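Local coordinates for protein nitroalkane oxidase (PDB 3MKH) that catalyses the FAD-dependent oxidation of nitroalkanes to aldehydes or ketones, releasing nitrite and hydrogen peroxide, and works as a homotetramer of the acyl-CoA dehydrogenase family, at residues 103-108 against 184-189; 152-157 against 190-195; 160-165 against 250-255; 224-229 against 241-246. All coordinates share one frame; numbering follows the deposited sequence.

Interaction 1: residues 103-108 against 184-189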
loop_
_atom_site.group_PDB
_atom_site.type_symbol
_atom_site.label_atom_id
_atom_site.label_comp_id
_atom_site.label_asym_id
_atom_site.label_seq_id
_atom_site.Cartn_x
_atom_site.Cartn_y
_atom_site.Cartn_z
ATOM N N LEU A 103 -36.069 -3.171 -7.471
ATOM C CA LEU A 103 -36.773 -3.766 -8.620
ATOM C C LEU A 103 -36.032 -4.937 -9.269
ATOM O O LEU A 103 -36.636 -5.726 -10.009
ATOM C CB LEU A 103 -37.067 -2.699 -9.679
ATOM C CG LEU A 103 -37.967 -1.562 -9.199
ATOM C CD1 LEU A 103 -37.985 -0.390 -10.199
ATOM C CD2 LEU A 103 -39.367 -2.088 -8.909
ATOM N N THR A 104 -34.737 -5.053 -8.988
ATOM C CA THR A 104 -33.894 -6.053 -9.641
ATOM C C THR A 104 -34.351 -7.512 -9.438
ATOM O O THR A 104 -34.410 -8.272 -10.401
ATOM C CB THR A 104 -32.402 -5.864 -9.265
ATOM O OG1 THR A 104 -31.976 -4.563 -9.691
ATOM C CG2 THR A 104 -31.520 -6.944 -9.937
ATOM N N PRO A 105 -34.699 -7.907 -8.201
ATOM C CA PRO A 105 -35.173 -9.289 -8.035
ATOM C C PRO A 105 -36.408 -9.588 -8.868
ATOM O O PRO A 105 -36.572 -10.708 -9.338
ATOM C CB PRO A 105 -35.507 -9.369 -6.539
ATOM C CG PRO A 105 -34.576 -8.355 -5.924
ATOM C CD PRO A 105 -34.596 -7.209 -6.906
ATOM N N ILE A 106 -37.255 -8.585 -9.057
ATOM C CA ILE A 106 -38.438 -8.719 -9.890
ATOM C C ILE A 106 -38.080 -8.829 -11.386
ATOM O O ILE A 106 -38.667 -9.644 -12.098
ATOM C CB ILE A 106 -39.446 -7.595 -9.614
ATOM C CG1 ILE A 106 -39.891 -7.675 -8.148
ATOM C CG2 ILE A 106 -40.669 -7.743 -10.505
ATOM C CD1 ILE A 106 -40.698 -6.505 -7.686
ATOM N N ASN A 107 -37.112 -8.037 -11.848
ATOM C CA ASN A 107 -36.573 -8.206 -13.200
ATOM C C ASN A 107 -36.046 -9.623 -13.375
ATOM O O ASN A 107 -36.192 -10.223 -14.447
ATOM C CB ASN A 107 -35.414 -7.240 -13.466
ATOM C CG ASN A 107 -35.873 -5.820 -13.704
ATOM O OD1 ASN A 107 -35.136 -4.869 -13.441
ATOM N ND2 ASN A 107 -37.084 -5.666 -14.200
ATOM N N LEU A 108 -35.421 -10.159 -12.326
ATOM C CA LEU A 108 -34.782 -11.476 -12.418
ATOM C C LEU A 108 -35.757 -12.661 -12.329
ATOM O O LEU A 108 -35.515 -13.696 -12.942
ATOM C CB LEU A 108 -33.671 -11.638 -11.372
ATOM C CG LEU A 108 -32.463 -10.694 -11.473
ATOM C CD1 LEU A 108 -31.565 -10.847 -10.260
ATOM C CD2 LEU A 108 -31.675 -10.932 -12.755
ATOM N N LEU A 184 -42.946 -0.815 -2.576
ATOM C CA LEU A 184 -42.651 -2.198 -2.940
ATOM C C LEU A 184 -41.341 -2.660 -2.316
ATOM O O LEU A 184 -40.275 -2.202 -2.700
ATOM C CB LEU A 184 -42.573 -2.333 -4.462
ATOM C CG LEU A 184 -42.364 -3.758 -4.965
ATOM C CD1 LEU A 184 -43.470 -4.635 -4.407
ATOM C CD2 LEU A 184 -42.367 -3.793 -6.502
ATOM N N ALA A 185 -41.420 -3.563 -1.349
ATOM C CA ALA A 185 -40.222 -4.087 -0.699
ATOM C C ALA A 185 -40.029 -5.545 -1.102
ATOM O O ALA A 185 -40.974 -6.330 -1.035
ATOM C CB ALA A 185 -40.351 -3.972 0.830
ATOM N N CYS A 186 -38.821 -5.904 -1.535
ATOM C CA CYS A 186 -38.475 -7.315 -1.733
ATOM C C CYS A 186 -37.802 -7.823 -0.460
ATOM O O CYS A 186 -36.632 -7.521 -0.213
ATOM C CB CYS A 186 -37.534 -7.488 -2.923
ATOM S SG CYS A 186 -38.339 -7.167 -4.517
ATOM N N VAL A 187 -38.542 -8.580 0.350
ATOM C CA VAL A 187 -38.048 -8.958 1.671
ATOM C C VAL A 187 -37.408 -10.326 1.606
ATOM O O VAL A 187 -38.060 -11.334 1.281
ATOM C CB VAL A 187 -39.146 -8.922 2.739
ATOM C CG1 VAL A 187 -38.572 -9.288 4.131
ATOM C CG2 VAL A 187 -39.774 -7.540 2.774
ATOM N N VAL A 188 -36.115 -10.345 1.883
ATOM C CA VAL A 188 -35.376 -11.582 1.916
ATOM C C VAL A 188 -35.494 -12.158 3.312
ATOM O O VAL A 188 -35.174 -11.501 4.315
ATOM C CB VAL A 188 -33.910 -11.363 1.551
ATOM C CG1 VAL A 188 -33.159 -12.709 1.481
ATOM C CG2 VAL A 188 -33.828 -10.633 0.215
ATOM N N CYS A 189 -35.975 -13.390 3.381
ATOM C CA CYS A 189 -36.228 -13.997 4.671
ATOM C C CYS A 189 -36.048 -15.508 4.614
ATOM O O CYS A 189 -35.827 -16.085 3.538
ATOM C CB CYS A 189 -37.641 -13.640 5.132
ATOM S SG CYS A 189 -38.910 -13.980 3.889
#
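The sulfur of Cys186 is the bump that strand 184-189 offers to helix 103-108, and Pro105 and Ile106 form the hollow that takes it. SG lies 4.1 Å from Pro105 CB and 4.0 Å from Ile106 CG1, with Ile106 CD1 equally near, so the thiol rests between a proline ring and the long arm of an isoleucine. That arm is CG1, set beside the backbone N (chi1 -61°) and continued outward to CD1. Two residues before the cysteine on the strand, Leu184 meets the same isoleucine, the two side chains reaching toward each other tip to tip. Ile106 CD1 and Leu184 CD2 are 3.4 Å apart, tighter than ordinary van der Waals contact. Leu184 CD2 also meets Leu103 CD2 at 4.2 Å. All five touching residues are buried, and the contact is apolar throughout. The axes of the two segments pass 8.7 Å apart at 77°, a steep crossing consistent with the modest 184 Å² buried. A helix of the N-terminal helical part thus packs against the beta-domain sheet of the acyl-CoA dehydrogenase fold. Strand 130-133 pairs with the sheet strand and touches Leu103 through Ala130; strand 206-212 packs on Cys186, and helix 262-298 meets Pro105 through Val265.

Interaction 2: residues 152-157 against 190-195. With SO4 (sulfate ion), chain G.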
loop_
_atom_site.group_PDB
_atom_site.type_symbol
_atom_site.label_atom_id
_atom_site.label_comp_id
_atom_site.label_asym_id
_atom_site.label_seq_id
_atom_site.Cartn_x
_atom_site.Cartn_y
_atom_site.Cartn_z
ATOM N N GLN A 152 -32.676 -13.441 10.719
ATOM C CA GLN A 152 -33.565 -13.248 11.848
ATOM C C GLN A 152 -34.981 -13.055 11.340
ATOM O O GLN A 152 -35.940 -13.332 12.048
ATOM C CB GLN A 152 -33.131 -12.044 12.690
ATOM C CG GLN A 152 -33.954 -11.832 13.982
ATOM C CD GLN A 152 -35.193 -10.938 13.801
ATOM O OE1 GLN A 152 -35.240 -10.086 12.913
ATOM N NE2 GLN A 152 -36.193 -11.122 14.669
ATOM N N THR A 153 -35.118 -12.565 10.112
ATOM C CA THR A 153 -36.437 -12.337 9.543
ATOM C C THR A 153 -36.976 -13.657 8.976
ATOM O O THR A 153 -36.322 -14.320 8.166
ATOM C CB THR A 153 -36.418 -11.239 8.446
ATOM O OG1 THR A 153 -35.986 -9.992 9.020
ATOM C CG2 THR A 153 -37.805 -11.052 7.839
ATOM N N THR A 154 -38.169 -14.033 9.413
ATOM C CA THR A 154 -38.735 -15.322 9.045
ATOM C C THR A 154 -40.083 -15.153 8.395
ATOM O O THR A 154 -40.736 -14.118 8.547
ATOM C CB THR A 154 -38.947 -16.223 10.277
ATOM O OG1 THR A 154 -39.823 -15.560 11.190
ATOM C CG2 THR A 154 -37.639 -16.513 10.967
ATOM N N ALA A 155 -40.489 -16.187 7.663
ATOM C CA ALA A 155 -41.807 -16.249 7.070
ATOM C C ALA A 155 -42.370 -17.655 7.308
ATOM O O ALA A 155 -41.630 -18.631 7.279
ATOM C CB ALA A 155 -41.748 -15.916 5.579
ATOM N N ARG A 156 -43.668 -17.735 7.587
ATOM C CA ARG A 156 -44.350 -19.008 7.822
ATOM C C ARG A 156 -45.682 -19.009 7.089
ATOM O O ARG A 156 -46.440 -18.034 7.164
ATOM C CB ARG A 156 -44.617 -19.201 9.317
ATOM C CG ARG A 156 -43.376 -19.350 10.165
ATOM C CD ARG A 156 -43.717 -19.212 11.646
ATOM N NE ARG A 156 -42.523 -19.207 12.494
ATOM C CZ ARG A 156 -41.760 -18.135 12.712
ATOM N NH1 ARG A 156 -42.056 -16.968 12.145
ATOM N NH2 ARG A 156 -40.695 -18.228 13.494
ATOM N N LEU A 157 -45.976 -20.097 6.382
ATOM C CA LEU A 157 -47.260 -20.228 5.709
ATOM C C LEU A 157 -48.314 -20.651 6.734
ATOM O O LEU A 157 -48.184 -21.689 7.364
ATOM C CB LEU A 157 -47.170 -21.252 4.575
ATOM C CG LEU A 157 -48.417 -21.551 3.735
ATOM C CD1 LEU A 157 -48.910 -20.307 3.022
ATOM C CD2 LEU A 157 -48.104 -22.639 2.722
ATOM N N ARG A 190 -36.139 -16.157 5.773
ATOM C CA ARG A 190 -36.100 -17.613 5.781
ATOM C C ARG A 190 -37.441 -18.254 6.169
ATOM O O ARG A 190 -38.126 -17.817 7.111
ATOM C CB ARG A 190 -34.942 -18.139 6.630
ATOM C CG ARG A 190 -35.156 -18.054 8.096
ATOM C CD ARG A 190 -34.013 -18.686 8.861
ATOM N NE ARG A 190 -34.011 -18.152 10.214
ATOM C CZ ARG A 190 -34.752 -18.639 11.199
ATOM N NH1 ARG A 190 -35.533 -19.687 10.974
ATOM N NH2 ARG A 190 -34.712 -18.085 12.402
ATOM N N ASP A 191 -37.811 -19.287 5.415
ATOM C CA ASP A 191 -39.037 -20.032 5.652
ATOM C C ASP A 191 -38.889 -20.781 6.969
ATOM O O ASP A 191 -37.949 -21.552 7.153
ATOM C CB ASP A 191 -39.252 -21.018 4.504
ATOM C CG ASP A 191 -40.481 -21.897 4.693
ATOM O OD1 ASP A 191 -41.335 -21.577 5.544
ATOM O OD2 ASP A 191 -40.591 -22.914 3.970
ATOM N N ALA A 192 -39.803 -20.534 7.897
ATOM C CA ALA A 192 -39.786 -21.230 9.171
ATOM C C ALA A 192 -41.045 -22.090 9.349
ATOM O O ALA A 192 -41.365 -22.517 10.459
ATOM C CB ALA A 192 -39.636 -20.224 10.327
ATOM N N THR A 193 -41.758 -22.334 8.257
ATOM C CA THR A 193 -42.965 -23.160 8.302
ATOM C C THR A 193 -42.624 -24.547 8.827
ATOM O O THR A 193 -43.329 -25.099 9.667
ATOM C CB THR A 193 -43.598 -23.315 6.923
ATOM O OG1 THR A 193 -43.783 -22.025 6.334
ATOM C CG2 THR A 193 -44.961 -24.044 7.038
ATOM N N THR A 194 -41.532 -25.098 8.315
ATOM C CA THR A 194 -40.959 -26.325 8.838
ATOM C C THR A 194 -39.519 -26.023 9.224
ATOM O O THR A 194 -38.862 -25.199 8.588
ATOM C CB THR A 194 -40.968 -27.453 7.789
ATOM O OG1 THR A 194 -40.161 -27.069 6.667
ATOM C CG2 THR A 194 -42.387 -27.736 7.314
ATOM N N PRO A 195 -39.018 -26.693 10.261
ATOM C CA PRO A 195 -37.665 -26.411 10.738
ATOM C C PRO A 195 -36.608 -26.894 9.758
ATOM O O PRO A 195 -36.865 -27.787 8.946
ATOM C CB PRO A 195 -37.574 -27.219 12.038
ATOM C CG PRO A 195 -38.990 -27.603 12.374
ATOM C CD PRO A 195 -39.686 -27.725 11.068
HETATM S S SO4 G . -37.588 -20.033 14.425
HETATM O O1 SO4 G . -37.197 -19.803 15.815
HETATM O O2 SO4 G . -37.933 -18.751 13.813
HETATM O O3 SO4 G . -36.461 -20.630 13.714
HETATM O O4 SO4 G . -38.757 -20.916 14.387
HETATM O O HOH W 1 -41.176 -21.258 13.463
#
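Two arginines from neighbouring strands, Arg156 and Arg190, converge on one sulfate ion, probably taken up from the crystallisation liquor. Arg190 NH1 donates to sulfate O3 over 3.0 Å, with that oxygen at the guanidinium edge, and NH2 adds a weak bond to the same oxygen. Arg156 NH2 makes a weak bond to O4, and its NE reaches the same O4 through a water. Each guanidinium also has a face covered across the contact. Thr154 CG2 sits 3.5 Å above the centre of the Arg190 plane, and Ala192 CB lies off-centre over that of Arg156. Arg190 can lie alongside Thr154 because its CG is tucked between backbone N and carbonyl carbon (chi1 76°); its NE is bonded to Phe151 O. The backbones pair in parallel: Arg190 N donates to Thr153 O, Ala155 N to Arg190 O, and Ala192 N to Ala155 O at 2.7 Å with an N-H...O angle of 174°. Beyond this the side chain of Thr193 takes over, its OG1 accepting from Leu157 N (2.9 Å) while donating to Asp191 OD1 (2.6 Å). Asp191 OD1 also accepts from Thr193 N, closing an Asx turn that ends a parallel strand pair in the beta domain of this acyl-CoA dehydrogenase fold.

Interaction 3: residues 160-165 against 250-255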
loop_
_atom_site.group_PDB
_atom_site.type_symbol
_atom_site.label_atom_id
_atom_site.label_comp_id
_atom_site.label_asym_id
_atom_site.label_seq_id
_atom_site.Cartn_x
_atom_site.Cartn_y
_atom_site.Cartn_z
ATOM N N ASP A 160 -53.620 -19.864 3.783
ATOM C CA ASP A 160 -53.308 -19.323 2.462
ATOM C C ASP A 160 -52.611 -17.954 2.526
ATOM O O ASP A 160 -52.642 -17.185 1.570
ATOM C CB ASP A 160 -54.563 -19.249 1.586
ATOM C CG ASP A 160 -55.595 -18.274 2.120
ATOM O OD1 ASP A 160 -55.517 -17.912 3.316
ATOM O OD2 ASP A 160 -56.489 -17.872 1.341
ATOM N N GLU A 161 -51.985 -17.647 3.650
ATOM C CA GLU A 161 -51.176 -16.439 3.705
ATOM C C GLU A 161 -49.801 -16.706 4.315
ATOM O O GLU A 161 -49.650 -17.554 5.194
ATOM C CB GLU A 161 -51.924 -15.303 4.411
ATOM C CG GLU A 161 -52.713 -15.719 5.627
ATOM C CD GLU A 161 -53.543 -14.584 6.214
ATOM O OE1 GLU A 161 -53.911 -13.645 5.465
ATOM O OE2 GLU A 161 -53.822 -14.639 7.432
ATOM N N TRP A 162 -48.793 -16.000 3.815
ATOM C CA TRP A 162 -47.477 -16.022 4.430
ATOM C C TRP A 162 -47.418 -14.953 5.508
ATOM O O TRP A 162 -47.921 -13.849 5.331
ATOM C CB TRP A 162 -46.377 -15.803 3.381
ATOM C CG TRP A 162 -46.116 -17.040 2.570
ATOM C CD1 TRP A 162 -46.736 -17.409 1.403
ATOM C CD2 TRP A 162 -45.188 -18.082 2.878
ATOM N NE1 TRP A 162 -46.244 -18.612 0.968
ATOM C CE2 TRP A 162 -45.293 -19.050 1.854
ATOM C CE3 TRP A 162 -44.285 -18.303 3.928
ATOM C CZ2 TRP A 162 -44.525 -20.214 1.844
ATOM C CZ3 TRP A 162 -43.509 -19.456 3.906
ATOM C CH2 TRP A 162 -43.640 -20.398 2.873
ATOM N N VAL A 163 -46.804 -15.284 6.633
ATOM C CA VAL A 163 -46.733 -14.347 7.738
ATOM C C VAL A 163 -45.277 -14.003 8.018
ATOM O O VAL A 163 -44.464 -14.882 8.274
ATOM C CB VAL A 163 -47.416 -14.913 8.993
ATOM C CG1 VAL A 163 -47.352 -13.907 10.130
ATOM C CG2 VAL A 163 -48.868 -15.259 8.677
ATOM N N ILE A 164 -44.961 -12.713 7.965
ATOM C CA ILE A 164 -43.580 -12.261 8.050
ATOM C C ILE A 164 -43.306 -11.551 9.371
ATOM O O ILE A 164 -44.087 -10.706 9.806
ATOM C CB ILE A 164 -43.253 -11.314 6.876
ATOM C CG1 ILE A 164 -43.358 -12.073 5.551
ATOM C CG2 ILE A 164 -41.850 -10.748 7.018
ATOM C CD1 ILE A 164 -43.574 -11.176 4.362
ATOM N N ASN A 165 -42.190 -11.908 9.999
ATOM C CA ASN A 165 -41.722 -11.261 11.217
ATOM C C ASN A 165 -40.211 -11.072 11.181
ATOM O O ASN A 165 -39.457 -11.989 10.826
ATOM C CB ASN A 165 -42.079 -12.099 12.452
ATOM C CG ASN A 165 -43.551 -12.045 12.796
ATOM O OD1 ASN A 165 -44.050 -11.030 13.273
ATOM N ND2 ASN A 165 -44.257 -13.145 12.553
ATOM N N VAL A 250 -49.376 -11.766 3.968
ATOM C CA VAL A 250 -49.575 -11.504 2.551
ATOM C C VAL A 250 -50.055 -12.763 1.824
ATOM O O VAL A 250 -49.757 -13.888 2.235
ATOM C CB VAL A 250 -48.279 -10.978 1.880
ATOM C CG1 VAL A 250 -47.852 -9.655 2.515
ATOM C CG2 VAL A 250 -47.169 -12.022 1.964
ATOM N N PRO A 251 -50.805 -12.569 0.742
ATOM C CA PRO A 251 -51.305 -13.705 -0.036
ATOM C C PRO A 251 -50.159 -14.374 -0.788
ATOM O O PRO A 251 -49.042 -13.833 -0.876
ATOM C CB PRO A 251 -52.321 -13.061 -0.986
ATOM C CG PRO A 251 -51.852 -11.633 -1.131
ATOM C CD PRO A 251 -51.258 -11.268 0.210
ATOM N N THR A 252 -50.421 -15.554 -1.327
ATOM C CA THR A 252 -49.357 -16.346 -1.919
ATOM C C THR A 252 -48.830 -15.737 -3.217
ATOM O O THR A 252 -47.697 -16.000 -3.609
ATOM C CB THR A 252 -49.800 -17.805 -2.141
ATOM O OG1 THR A 252 -50.975 -17.816 -2.958
ATOM C CG2 THR A 252 -50.101 -18.477 -0.805
ATOM N N LYS A 253 -49.633 -14.915 -3.882
ATOM C CA LYS A 253 -49.131 -14.220 -5.069
ATOM C C LYS A 253 -47.911 -13.351 -4.736
ATOM O O LYS A 253 -47.095 -13.069 -5.613
ATOM C CB LYS A 253 -50.218 -13.371 -5.737
ATOM C CG LYS A 253 -50.735 -12.215 -4.909
ATOM C CD LYS A 253 -51.751 -11.401 -5.690
ATOM C CE LYS A 253 -52.280 -10.244 -4.873
ATOM N NZ LYS A 253 -53.323 -9.475 -5.585
ATOM N N ASN A 254 -47.791 -12.935 -3.471
ATOM C CA ASN A 254 -46.686 -12.059 -3.053
ATOM C C ASN A 254 -45.329 -12.756 -3.030
ATOM O O ASN A 254 -44.283 -12.096 -2.968
ATOM C CB ASN A 254 -46.948 -11.438 -1.671
ATOM C CG ASN A 254 -47.801 -10.180 -1.731
ATOM O OD1 ASN A 254 -47.454 -9.146 -1.142
ATOM N ND2 ASN A 254 -48.926 -10.262 -2.406
ATOM N N VAL A 255 -45.330 -14.088 -3.033
ATOM C CA VAL A 255 -44.066 -14.816 -3.030
ATOM C C VAL A 255 -43.372 -14.670 -4.386
ATOM O O VAL A 255 -43.939 -15.031 -5.423
ATOM C CB VAL A 255 -44.251 -16.303 -2.710
ATOM C CG1 VAL A 255 -42.920 -17.026 -2.827
ATOM C CG2 VAL A 255 -44.849 -16.485 -1.314
HETATM O O HOH W 2 -53.167 -16.347 -0.921
#
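Trp162 carries its CG beside the backbone N and anti to the carbonyl carbon (chi1 -77°), and a chi2 of 89° stands the indole up so that a face is presented to Val255. On the other side, Val255 keeps CG1 anti to its N (chi1 176°), which leaves CG2 as the branch that touches. This methyl lies over the pyrrole part of the ring, 3.4 Å from both Trp162 NE1 and Trp162 CD1. Thr252 CG2 approaches the same part of the indole obliquely, 4.2 Å from Trp162 CD1, and the two side chains cross at about a right angle. At the base of the tryptophan side chain, Val250 CG2 packs on Trp162 CB and more distantly on Ile164 CD1. The backbones are paired by two reciprocal bonds: Trp162 N donates to Val250 O (2.8 Å), and Val250 N returns to Trp162 O (2.9 Å). Past Pro251 the chain curls into the 3-10 segment 252-254, and direct pairing gives way to a water that donates to Asp160 O (2.7 Å) and accepts from Thr252 N (2.9 Å). Met207, Ala155 and Leu157 add to the surroundings of the indole. The arrangement is an antiparallel hydrogen-bonded pair at the end of a strand, with a tryptophan packed against the returning chain, in the beta domain of the acyl-CoA dehydrogenase fold.

Interaction 4: residues 224-229 against 241-246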
loop_
_atom_site.group_PDB
_atom_site.type_symbol
_atom_site.label_atom_id
_atom_site.label_comp_id
_atom_site.label_asym_id
_atom_site.label_seq_id
_atom_site.Cartn_x
_atom_site.Cartn_y
_atom_site.Cartn_z
ATOM N N PHE A 224 -45.731 -2.346 10.696
ATOM C CA PHE A 224 -44.433 -1.802 10.286
ATOM C C PHE A 224 -44.050 -0.675 11.230
ATOM O O PHE A 224 -44.874 0.188 11.539
ATOM C CB PHE A 224 -44.468 -1.296 8.837
ATOM C CG PHE A 224 -43.132 -0.780 8.336
ATOM C CD1 PHE A 224 -42.829 0.569 8.398
ATOM C CD2 PHE A 224 -42.186 -1.651 7.809
ATOM C CE1 PHE A 224 -41.588 1.056 7.945
ATOM C CE2 PHE A 224 -40.952 -1.179 7.341
ATOM C CZ PHE A 224 -40.657 0.181 7.417
ATOM N N GLU A 225 -42.805 -0.670 11.686
ATOM C CA GLU A 225 -42.349 0.401 12.573
ATOM C C GLU A 225 -40.893 0.750 12.326
ATOM O O GLU A 225 -40.053 -0.139 12.194
ATOM C CB GLU A 225 -42.541 0.011 14.046
ATOM C CG GLU A 225 -42.316 1.181 15.030
ATOM C CD GLU A 225 -42.304 0.747 16.494
ATOM O OE1 GLU A 225 -42.776 -0.376 16.785
ATOM O OE2 GLU A 225 -41.817 1.523 17.353
ATOM N N VAL A 226 -40.600 2.041 12.238
ATOM C CA VAL A 226 -39.222 2.503 12.263
ATOM C C VAL A 226 -38.749 2.540 13.719
ATOM O O VAL A 226 -39.321 3.243 14.549
ATOM C CB VAL A 226 -39.075 3.887 11.614
ATOM C CG1 VAL A 226 -37.648 4.428 11.811
ATOM C CG2 VAL A 226 -39.439 3.805 10.123
ATOM N N LEU A 227 -37.718 1.762 14.029
ATOM C CA LEU A 227 -37.194 1.711 15.390
ATOM C C LEU A 227 -36.165 2.812 15.618
ATOM O O LEU A 227 -36.156 3.435 16.671
ATOM C CB LEU A 227 -36.562 0.348 15.687
ATOM C CG LEU A 227 -37.491 -0.874 15.590
ATOM C CD1 LEU A 227 -36.722 -2.136 15.940
ATOM C CD2 LEU A 227 -38.697 -0.695 16.517
ATOM N N ARG A 228 -35.281 3.022 14.640
ATOM C CA ARG A 228 -34.255 4.053 14.771
ATOM C C ARG A 228 -33.799 4.526 13.414
ATOM O O ARG A 228 -33.477 3.706 12.536
ATOM C CB ARG A 228 -33.049 3.545 15.579
ATOM C CG ARG A 228 -31.891 4.533 15.622
ATOM C CD ARG A 228 -30.776 4.084 16.567
ATOM N NE ARG A 228 -30.007 2.942 16.067
ATOM C CZ ARG A 228 -28.830 3.040 15.449
ATOM N NH1 ARG A 228 -28.287 4.229 15.229
ATOM N NH2 ARG A 228 -28.196 1.947 15.041
ATOM N N HIS A 229 -33.794 5.846 13.235
ATOM C CA HIS A 229 -33.173 6.450 12.062
ATOM C C HIS A 229 -31.669 6.453 12.297
ATOM O O HIS A 229 -31.205 6.867 13.362
ATOM C CB HIS A 229 -33.664 7.889 11.845
ATOM C CG HIS A 229 -35.113 7.990 11.471
ATOM N ND1 HIS A 229 -35.574 7.733 10.195
ATOM C CD2 HIS A 229 -36.202 8.334 12.202
ATOM C CE1 HIS A 229 -36.886 7.902 10.161
ATOM N NE2 HIS A 229 -37.294 8.263 11.370
ATOM N N PRO A 241 -33.432 2.796 7.598
ATOM C CA PRO A 241 -33.512 2.717 9.060
ATOM C C PRO A 241 -33.559 1.298 9.627
ATOM O O PRO A 241 -33.727 0.316 8.900
ATOM C CB PRO A 241 -34.816 3.467 9.374
ATOM C CG PRO A 241 -35.624 3.329 8.103
ATOM C CD PRO A 241 -34.639 3.395 6.999
ATOM N N HIS A 242 -33.381 1.200 10.943
ATOM C CA HIS A 242 -33.627 -0.048 11.648
ATOM C C HIS A 242 -35.142 -0.119 11.801
ATOM O O HIS A 242 -35.752 0.787 12.400
ATOM C CB HIS A 242 -32.919 -0.009 13.005
ATOM C CG HIS A 242 -33.130 -1.232 13.846
ATOM N ND1 HIS A 242 -32.709 -1.312 15.158
ATOM C CD2 HIS A 242 -33.728 -2.416 13.567
ATOM C CE1 HIS A 242 -33.026 -2.498 15.647
ATOM N NE2 HIS A 242 -33.651 -3.185 14.702
ATOM N N VAL A 243 -35.759 -1.161 11.236
ATOM C CA VAL A 243 -37.227 -1.253 11.181
ATOM C C VAL A 243 -37.688 -2.613 11.668
ATOM O O VAL A 243 -36.877 -3.530 11.811
ATOM C CB VAL A 243 -37.772 -1.053 9.750
ATOM C CG1 VAL A 243 -37.329 0.276 9.194
ATOM C CG2 VAL A 243 -37.313 -2.219 8.819
ATOM N N ARG A 244 -38.987 -2.749 11.922
ATOM C CA ARG A 244 -39.558 -4.037 12.337
ATOM C C ARG A 244 -40.860 -4.350 11.589
ATOM O O ARG A 244 -41.776 -3.524 11.519
ATOM C CB ARG A 244 -39.792 -4.090 13.857
ATOM C CG ARG A 244 -40.337 -5.435 14.350
ATOM C CD ARG A 244 -40.685 -5.415 15.855
ATOM N NE ARG A 244 -39.509 -5.247 16.707
ATOM C CZ ARG A 244 -39.448 -4.422 17.749
ATOM N NH1 ARG A 244 -40.497 -3.676 18.077
ATOM N NH2 ARG A 244 -38.334 -4.335 18.462
ATOM N N TYR A 245 -40.905 -5.538 11.000
ATOM C CA TYR A 245 -42.124 -6.103 10.430
ATOM C C TYR A 245 -42.737 -7.027 11.483
ATOM O O TYR A 245 -42.076 -7.957 11.944
ATOM C CB TYR A 245 -41.787 -6.918 9.175
ATOM C CG TYR A 245 -41.214 -6.074 8.057
ATOM C CD1 TYR A 245 -39.848 -5.919 7.907
ATOM C CD2 TYR A 245 -42.048 -5.421 7.162
ATOM C CE1 TYR A 245 -39.322 -5.128 6.881
ATOM C CE2 TYR A 245 -41.535 -4.632 6.142
ATOM C CZ TYR A 245 -40.175 -4.496 6.004
ATOM O OH TYR A 245 -39.678 -3.703 4.992
ATOM N N THR A 246 -43.982 -6.777 11.869
ATOM C CA THR A 246 -44.645 -7.641 12.849
ATOM C C THR A 246 -45.929 -8.255 12.316
ATOM O O THR A 246 -46.854 -7.542 11.946
ATOM C CB THR A 246 -44.987 -6.877 14.131
ATOM O OG1 THR A 246 -43.791 -6.318 14.668
ATOM C CG2 THR A 246 -45.607 -7.827 15.164
HETATM O O HOH W 3 -42.911 -2.779 16.095
HETATM O O HOH W 4 -31.197 0.452 16.533
#
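Pro241 opens the second segment by setting its CB against Val226 CG1 (3.9 Å) and the carbonyl oxygen of Arg228. His242 follows at a classic beta bulge: its carbonyl oxygen accepts from both Leu227 N (2.7 Å) and Arg228 N (3.2 Å), while its own N donates to Arg228 O. The extra residue, Leu227, lays CD1 over a face of the imidazole in a CH-pi contact, 3.7 Å from the centroid of the His242 ring and 22° off the normal. A water joins His242 ND1 to Arg228 NE; His242 NE2 is bonded to Glu167. Val243, in a non-hydrogen-bonded pair with Val226, meets Phe224 CZ through CG1 (3.8 Å). Arg244 exchanges two backbone bonds with Glu225, and a bend at chi3 (-66°) brings its guanidinium beside Leu227, whose CD1 lies over one face. Its NH1 and Glu225 OE1 are too far apart for a salt bridge, but a water links them, and NH2 finds its ionic partner in Glu167. Tyr245 then receives the edge of Phe224 toward its ring face, an offset edge-to-face pair with centroids 5.2 Å apart and planes at 64°. On its other edge strand 242-246 pairs with strand 161-168, through Lys168 to Val243 and Gly166 to Tyr245; at the bulge, Arg228 forms a salt bridge with Asp380 of the second subunit.

In the fold
From the N terminus, helix 90-109 comes first; interaction 1 closes a long loop by bringing its end onto strand 184-191, joining the helical N-terminal part to the sheet. Strands 154-158 and 161-168 lie within that loop, and each has its partner beyond it, so interactions 2 and 3 both cross interaction 1 and also cross each other. Interaction 2 joins the far end of strand 184-191 to 154-158, whereas interaction 3 ties 161-168 to the end of strand 242-251. Interaction 4 closes a short loop wholly within the span of interaction 3 and adds strand 224-228 to the start of 242-251. All four therefore reach one mixed sheet.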